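Local coordinates for protein URE2 (Lodderomyces elongisporus NRRL YB-4239, PDB 4EXJ) that is of unknown function but belongs to the glutathione S-transferase superfamily and, as a Ure2-like protein, may act in transcription regulation, at residues Pro93-Glu98 with Trp155-Lys160; Asn100-Tyr105 with Phe143-Thr148. One frame throughout, in Å; residues are numbered along the deposited sequence.

Interaction 1 of 2, residues Pro93-Glu98 with Trp155-Lys160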
loop_
_atom_site.group_PDB
_atom_site.type_symbol
_atom_site.label_atom_id
_atom_site.label_comp_id
_atom_site.label_asym_id
_atom_site.label_seq_id
_atom_site.Cartn_x
_atom_site.Cartn_y
_atom_site.Cartn_z
ATOM N N PRO B 93 20.417 5.240 -4.501
ATOM C CA PRO B 93 19.144 5.903 -4.247
ATOM C C PRO B 93 18.121 5.626 -5.340
ATOM O O PRO B 93 16.942 5.450 -5.041
ATOM C CB PRO B 93 19.502 7.401 -4.210
ATOM C CG PRO B 93 20.978 7.464 -4.101
ATOM C CD PRO B 93 21.543 6.188 -4.630
ATOM N N LYS B 94 18.563 5.584 -6.591
ATOM C CA LYS B 94 17.638 5.308 -7.679
ATOM C C LYS B 94 16.907 3.989 -7.425
ATOM O O LYS B 94 15.665 3.898 -7.516
ATOM C CB LYS B 94 18.385 5.228 -9.003
ATOM C CG LYS B 94 17.492 5.175 -10.220
ATOM C CD LYS B 94 18.318 4.976 -11.500
ATOM C CE LYS B 94 19.070 6.242 -11.886
ATOM N NZ LYS B 94 18.145 7.328 -12.302
ATOM N N LEU B 95 17.679 2.958 -7.126
ATOM C CA LEU B 95 17.104 1.623 -6.922
ATOM C C LEU B 95 16.280 1.535 -5.643
ATOM O O LEU B 95 15.262 0.825 -5.608
ATOM C CB LEU B 95 18.205 0.557 -6.948
ATOM C CG LEU B 95 18.929 0.466 -8.290
ATOM C CD1 LEU B 95 19.888 -0.721 -8.276
ATOM C CD2 LEU B 95 17.934 0.346 -9.420
ATOM N N TYR B 96 16.705 2.270 -4.610
ATOM C CA TYR B 96 15.979 2.321 -3.354
ATOM C C TYR B 96 14.565 2.850 -3.579
ATOM O O TYR B 96 13.592 2.279 -3.067
ATOM C CB TYR B 96 16.709 3.190 -2.326
ATOM C CG TYR B 96 15.909 3.437 -1.070
ATOM C CD1 TYR B 96 15.974 2.559 0.008
ATOM C CD2 TYR B 96 15.087 4.555 -0.969
ATOM C CE1 TYR B 96 15.234 2.786 1.154
ATOM C CE2 TYR B 96 14.343 4.796 0.178
ATOM C CZ TYR B 96 14.423 3.903 1.227
ATOM O OH TYR B 96 13.698 4.136 2.358
ATOM N N TRP B 97 14.450 3.942 -4.338
ATOM C CA TRP B 97 13.102 4.473 -4.639
ATOM C C TRP B 97 12.276 3.569 -5.545
ATOM O O TRP B 97 11.058 3.510 -5.384
ATOM C CB TRP B 97 13.139 5.912 -5.140
ATOM C CG TRP B 97 13.669 6.838 -4.066
ATOM C CD1 TRP B 97 14.882 7.475 -4.066
ATOM C CD2 TRP B 97 13.042 7.164 -2.811
ATOM N NE1 TRP B 97 15.039 8.191 -2.899
ATOM C CE2 TRP B 97 13.923 8.023 -2.119
ATOM C CE3 TRP B 97 11.805 6.845 -2.217
ATOM C CZ2 TRP B 97 13.625 8.532 -0.855
ATOM C CZ3 TRP B 97 11.511 7.362 -0.951
ATOM C CH2 TRP B 97 12.416 8.202 -0.294
ATOM N N GLU B 98 12.919 2.861 -6.471
ATOM C CA GLU B 98 12.190 1.896 -7.310
ATOM C C GLU B 98 11.646 0.785 -6.412
ATOM O O GLU B 98 10.479 0.380 -6.534
ATOM C CB GLU B 98 13.096 1.275 -8.389
ATOM C CG GLU B 98 13.421 2.201 -9.584
ATOM C CD GLU B 98 14.465 1.628 -10.529
ATOM O OE1 GLU B 98 14.639 0.388 -10.543
ATOM O OE2 GLU B 98 15.107 2.423 -11.263
ATOM N N TRP B 155 14.578 -9.459 -13.254
ATOM C CA TRP B 155 14.025 -9.166 -11.923
ATOM C C TRP B 155 13.381 -7.788 -11.878
ATOM O O TRP B 155 13.589 -6.957 -12.770
ATOM C CB TRP B 155 15.116 -9.246 -10.874
ATOM C CG TRP B 155 15.879 -10.536 -10.894
ATOM C CD1 TRP B 155 17.184 -10.714 -11.310
ATOM C CD2 TRP B 155 15.402 -11.828 -10.509
ATOM N NE1 TRP B 155 17.547 -12.038 -11.169
ATOM C CE2 TRP B 155 16.468 -12.744 -10.694
ATOM C CE3 TRP B 155 14.179 -12.305 -10.020
ATOM C CZ2 TRP B 155 16.341 -14.105 -10.406
ATOM C CZ3 TRP B 155 14.060 -13.658 -9.744
ATOM C CH2 TRP B 155 15.134 -14.539 -9.928
ATOM N N PHE B 156 12.587 -7.532 -10.832
ATOM C CA PHE B 156 11.866 -6.268 -10.778
ATOM C C PHE B 156 12.762 -5.058 -10.604
ATOM O O PHE B 156 12.501 -4.021 -11.212
ATOM C CB PHE B 156 10.793 -6.285 -9.677
ATOM C CG PHE B 156 9.454 -6.781 -10.168
ATOM C CD1 PHE B 156 8.622 -5.964 -10.917
ATOM C CD2 PHE B 156 9.066 -8.092 -9.926
ATOM C CE1 PHE B 156 7.382 -6.429 -11.378
ATOM C CE2 PHE B 156 7.847 -8.569 -10.405
ATOM C CZ PHE B 156 7.011 -7.742 -11.129
ATOM N N VAL B 157 13.806 -5.211 -9.799
ATOM C CA VAL B 157 14.676 -4.092 -9.447
ATOM C C VAL B 157 16.133 -4.509 -9.559
ATOM O O VAL B 157 16.552 -5.525 -9.002
ATOM C CB VAL B 157 14.402 -3.584 -7.998
ATOM C CG1 VAL B 157 15.306 -2.402 -7.656
ATOM C CG2 VAL B 157 12.913 -3.183 -7.832
ATOM N N GLY B 158 16.917 -3.707 -10.267
ATOM C CA GLY B 158 18.348 -3.982 -10.320
ATOM C C GLY B 158 18.623 -5.267 -11.071
ATOM O O GLY B 158 17.909 -5.601 -12.007
ATOM N N ASP B 159 19.675 -5.974 -10.678
ATOM C CA ASP B 159 20.096 -7.131 -11.456
ATOM C C ASP B 159 20.033 -8.436 -10.683
ATOM O O ASP B 159 20.750 -9.384 -11.002
ATOM C CB ASP B 159 21.505 -6.902 -12.034
ATOM C CG ASP B 159 22.573 -6.711 -10.962
ATOM O OD1 ASP B 159 22.259 -6.720 -9.751
ATOM O OD2 ASP B 159 23.754 -6.558 -11.349
ATOM N N LYS B 160 19.162 -8.511 -9.682
ATOM C CA LYS B 160 19.121 -9.696 -8.856
ATOM C C LYS B 160 17.771 -9.805 -8.154
ATOM O O LYS B 160 17.006 -8.828 -8.086
ATOM C CB LYS B 160 20.219 -9.657 -7.807
ATOM C CG LYS B 160 20.027 -8.564 -6.779
ATOM C CD LYS B 160 21.210 -8.483 -5.837
ATOM C CE LYS B 160 21.117 -7.276 -4.931
ATOM N NZ LYS B 160 22.373 -7.134 -4.146
HETATM O O HOH W 1 16.056 -1.317 -11.795
HETATM O O HOH W 2 12.300 -1.075 -11.072
#
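Val157 and Leu95 meet where a type II' beta turn, running from Val157 to Lys160, lies against the first turns of helix 93-120 in the largely helical C-terminal domain of the glutathione S-transferase fold. The loop illustrates how an irregular segment can settle on a helix without any direct hydrogen bond. Phe156 contributes its backbone: its N-H is held by Asp165 of the following helix 163-179, while its carbonyl O accepts a bond from a water that also donates to Glu98 OE1. Val157 makes the largest single contribution to the contact. With CG1 anti to the backbone N (chi1 -179°), this methyl sits 3.8 Å from the carbonyl O of Leu95, and it lies 4.2 Å from Leu95 CD2, the two side chains lying alongside with their tips pointing opposite ways. Gly158, with the positive phi (67°) that a II' turn requires at this position, brings its CA to 4.1 Å from Leu95 CD1. Its N-H reaches the helix through a second water. Both waters therefore converge on one carboxylate oxygen, with Glu98 OE1 accepting at 2.8 Å from the water that donates to Phe156 O and at 2.5 Å from the water bound to Gly158 N.

Interaction 2 of 2, residues Asn100-Tyr105 with Phe143-Thr148; sequences NELLFY and FAFMET
Tyr105 of helix 93-120 and Phe145 of helix 129-149 show how two aromatic rings can bridge helices whose backbones stand well apart: their CA atoms are 10.2 Å from each other. This is core packing within the helical C-terminal domain of the glutathione S-transferase fold.

The aromatic interaction is an offset stack, with ring centroids 4.0 Å apart and planes inclined by 25°. Phe145 CE2 lies over the centre of the Tyr105 ring, 3.5 Å above its plane, while Tyr105 CE2 sits over the centre of the Phe145 ring. Each ring leaves its helix with CG anti to the backbone N (chi1 -179° for Tyr105, 174° for Phe145), and the two side chains overlap head to tail. The phenol end of Tyr105 consequently comes close to the root of the other side chain, its OH lying 3.2 Å from Phe145 CB.

Aliphatic packing adds a second direction. Leu102, one turn before Tyr105, places CD2 in the plane of the Phe145 ring at its edge, 3.9 Å from Phe145 CE2. Phe145 is thus touched over a face by Tyr105 and at an edge by Leu102. Elsewhere on the same helical turns, Phe104 stacks on Phe104 of the second subunit, and Glu101 OE2 bonds to the backbone N of Thr66 of that subunit.

No hydrogen bond joins the two segments, so the contact depends on dispersion and close fit between buried groups, with the offset and the tilt setting how the rings mesh.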
loop_
_atom_site.group_PDB
_atom_site.type_symbol
_atom_site.label_atom_id
_atom_site.label_comp_id
_atom_site.label_asym_id
_atom_site.label_seq_id
_atom_site.Cartn_x
_atom_site.Cartn_y
_atom_site.Cartn_z
ATOM N N ASN B 100 11.069 0.946 -3.184
ATOM C CA ASN B 100 10.014 1.422 -2.293
ATOM C C ASN B 100 8.679 1.551 -3.016
ATOM O O ASN B 100 7.639 1.139 -2.497
ATOM C CB ASN B 100 10.406 2.768 -1.679
ATOM C CG ASN B 100 10.074 2.852 -0.211
ATOM O OD1 ASN B 100 10.538 2.035 0.591
ATOM N ND2 ASN B 100 9.323 3.872 0.161
ATOM N N GLU B 101 8.693 2.136 -4.215
ATOM C CA GLU B 101 7.431 2.315 -4.924
ATOM C C GLU B 101 6.823 0.957 -5.268
ATOM O O GLU B 101 5.604 0.790 -5.175
ATOM C CB GLU B 101 7.578 3.246 -6.141
ATOM C CG GLU B 101 8.341 2.684 -7.282
ATOM C CD GLU B 101 8.688 3.730 -8.338
ATOM O OE1 GLU B 101 8.985 3.328 -9.484
ATOM O OE2 GLU B 101 8.671 4.944 -8.022
ATOM N N LEU B 102 7.647 -0.007 -5.679
ATOM C CA LEU B 102 7.093 -1.337 -6.018
ATOM C C LEU B 102 6.546 -2.097 -4.828
ATOM O O LEU B 102 5.587 -2.870 -4.978
ATOM C CB LEU B 102 8.088 -2.200 -6.802
ATOM C CG LEU B 102 8.263 -1.662 -8.222
ATOM C CD1 LEU B 102 9.427 -2.380 -8.886
ATOM C CD2 LEU B 102 6.987 -1.814 -9.040
ATOM N N LEU B 103 7.097 -1.862 -3.637
ATOM C CA LEU B 103 6.537 -2.478 -2.423
ATOM C C LEU B 103 5.168 -1.854 -2.094
ATOM O O LEU B 103 4.223 -2.553 -1.686
ATOM C CB LEU B 103 7.500 -2.320 -1.249
ATOM C CG LEU B 103 8.772 -3.161 -1.376
ATOM C CD1 LEU B 103 9.745 -2.770 -0.282
ATOM C CD2 LEU B 103 8.423 -4.626 -1.305
ATOM N N PHE B 104 5.032 -0.543 -2.285
ATOM C CA PHE B 104 3.706 0.070 -2.147
ATOM C C PHE B 104 2.749 -0.445 -3.208
ATOM O O PHE B 104 1.612 -0.800 -2.900
ATOM C CB PHE B 104 3.787 1.606 -2.191
ATOM C CG PHE B 104 4.066 2.231 -0.837
ATOM C CD1 PHE B 104 3.030 2.469 0.048
ATOM C CD2 PHE B 104 5.358 2.574 -0.472
ATOM C CE1 PHE B 104 3.290 3.042 1.291
ATOM C CE2 PHE B 104 5.617 3.137 0.768
ATOM C CZ PHE B 104 4.588 3.361 1.631
ATOM N N TYR B 105 3.224 -0.524 -4.447
ATOM C CA TYR B 105 2.381 -0.989 -5.546
ATOM C C TYR B 105 1.901 -2.435 -5.315
ATOM O O TYR B 105 0.696 -2.761 -5.502
ATOM C CB TYR B 105 3.173 -0.890 -6.870
ATOM C CG TYR B 105 2.325 -1.330 -8.044
ATOM C CD1 TYR B 105 2.236 -2.669 -8.378
ATOM C CD2 TYR B 105 1.592 -0.408 -8.787
ATOM C CE1 TYR B 105 1.431 -3.094 -9.427
ATOM C CE2 TYR B 105 0.785 -0.818 -9.848
ATOM C CZ TYR B 105 0.716 -2.166 -10.156
ATOM O OH TYR B 105 -0.100 -2.599 -11.187
ATOM N N PHE B 143 -1.393 -7.346 -14.055
ATOM C CA PHE B 143 -0.543 -8.155 -14.905
ATOM C C PHE B 143 -0.018 -7.360 -16.099
ATOM O O PHE B 143 1.140 -7.534 -16.464
ATOM C CB PHE B 143 -1.251 -9.453 -15.351
ATOM C CG PHE B 143 -1.465 -10.426 -14.217
ATOM C CD1 PHE B 143 -0.445 -10.674 -13.316
ATOM C CD2 PHE B 143 -2.678 -11.058 -14.040
ATOM C CE1 PHE B 143 -0.625 -11.554 -12.256
ATOM C CE2 PHE B 143 -2.863 -11.932 -12.964
ATOM C CZ PHE B 143 -1.826 -12.175 -12.093
ATOM N N ALA B 144 -0.838 -6.465 -16.643
ATOM C CA ALA B 144 -0.368 -5.594 -17.743
ATOM C C ALA B 144 0.816 -4.757 -17.264
ATOM O O ALA B 144 1.811 -4.594 -17.969
ATOM C CB ALA B 144 -1.470 -4.710 -18.265
ATOM N N PHE B 145 0.700 -4.238 -16.046
ATOM C CA PHE B 145 1.754 -3.433 -15.457
ATOM C C PHE B 145 3.019 -4.257 -15.247
ATOM O O PHE B 145 4.125 -3.820 -15.566
ATOM C CB PHE B 145 1.288 -2.880 -14.111
ATOM C CG PHE B 145 2.360 -2.159 -13.359
ATOM C CD1 PHE B 145 2.669 -0.850 -13.680
ATOM C CD2 PHE B 145 3.062 -2.785 -12.348
ATOM C CE1 PHE B 145 3.662 -0.174 -12.986
ATOM C CE2 PHE B 145 4.061 -2.133 -11.667
ATOM C CZ PHE B 145 4.354 -0.815 -11.978
ATOM N N MET B 146 2.865 -5.463 -14.689
ATOM C CA MET B 146 4.014 -6.288 -14.385
ATOM C C MET B 146 4.706 -6.703 -15.681
ATOM O O MET B 146 5.933 -6.770 -15.746
ATOM C CB MET B 146 3.611 -7.521 -13.564
ATOM C CG MET B 146 3.120 -7.146 -12.157
ATOM S SD MET B 146 2.320 -8.558 -11.329
ATOM C CE MET B 146 3.679 -9.637 -10.996
ATOM N N GLU B 147 3.898 -6.955 -16.697
ATOM C CA GLU B 147 4.433 -7.408 -17.972
ATOM C C GLU B 147 5.333 -6.326 -18.551
ATOM O O GLU B 147 6.428 -6.617 -19.047
ATOM C CB GLU B 147 3.281 -7.737 -18.911
ATOM C CG GLU B 147 3.740 -8.230 -20.282
ATOM C CD GLU B 147 4.175 -9.688 -20.258
ATOM O OE1 GLU B 147 4.105 -10.327 -19.195
ATOM O OE2 GLU B 147 4.588 -10.217 -21.307
ATOM N N THR B 148 4.871 -5.087 -18.456
ATOM C CA THR B 148 5.615 -3.914 -18.927
ATOM C C THR B 148 6.883 -3.709 -18.109
ATOM O O THR B 148 7.969 -3.520 -18.666
ATOM C CB THR B 148 4.736 -2.622 -18.899
ATOM O OG1 THR B 148 3.672 -2.727 -19.862
ATOM C CG2 THR B 148 5.590 -1.381 -19.236
#

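From the N terminus, the chain passes through the four-stranded sheet and its helices before entering helix 93-120, which serves both contacts. Its opening turns provide residues 93-98 for interaction 1, and the turns just after provide 100-105 for interaction 2. The chain then doubles back through helix 129-149, where 143-148 closes the smaller loop; 155-160, in the loop before helix 163-179, closes the larger one around it. The loops nest without crossing. The contacts are continuous, since Val157 CG2 packs on Leu102 CD1 at 3.7 Å and Phe156 touches Met146. Together they tie helix 93-120, at the subunit interface, to helix 129-149 and the loop beyond.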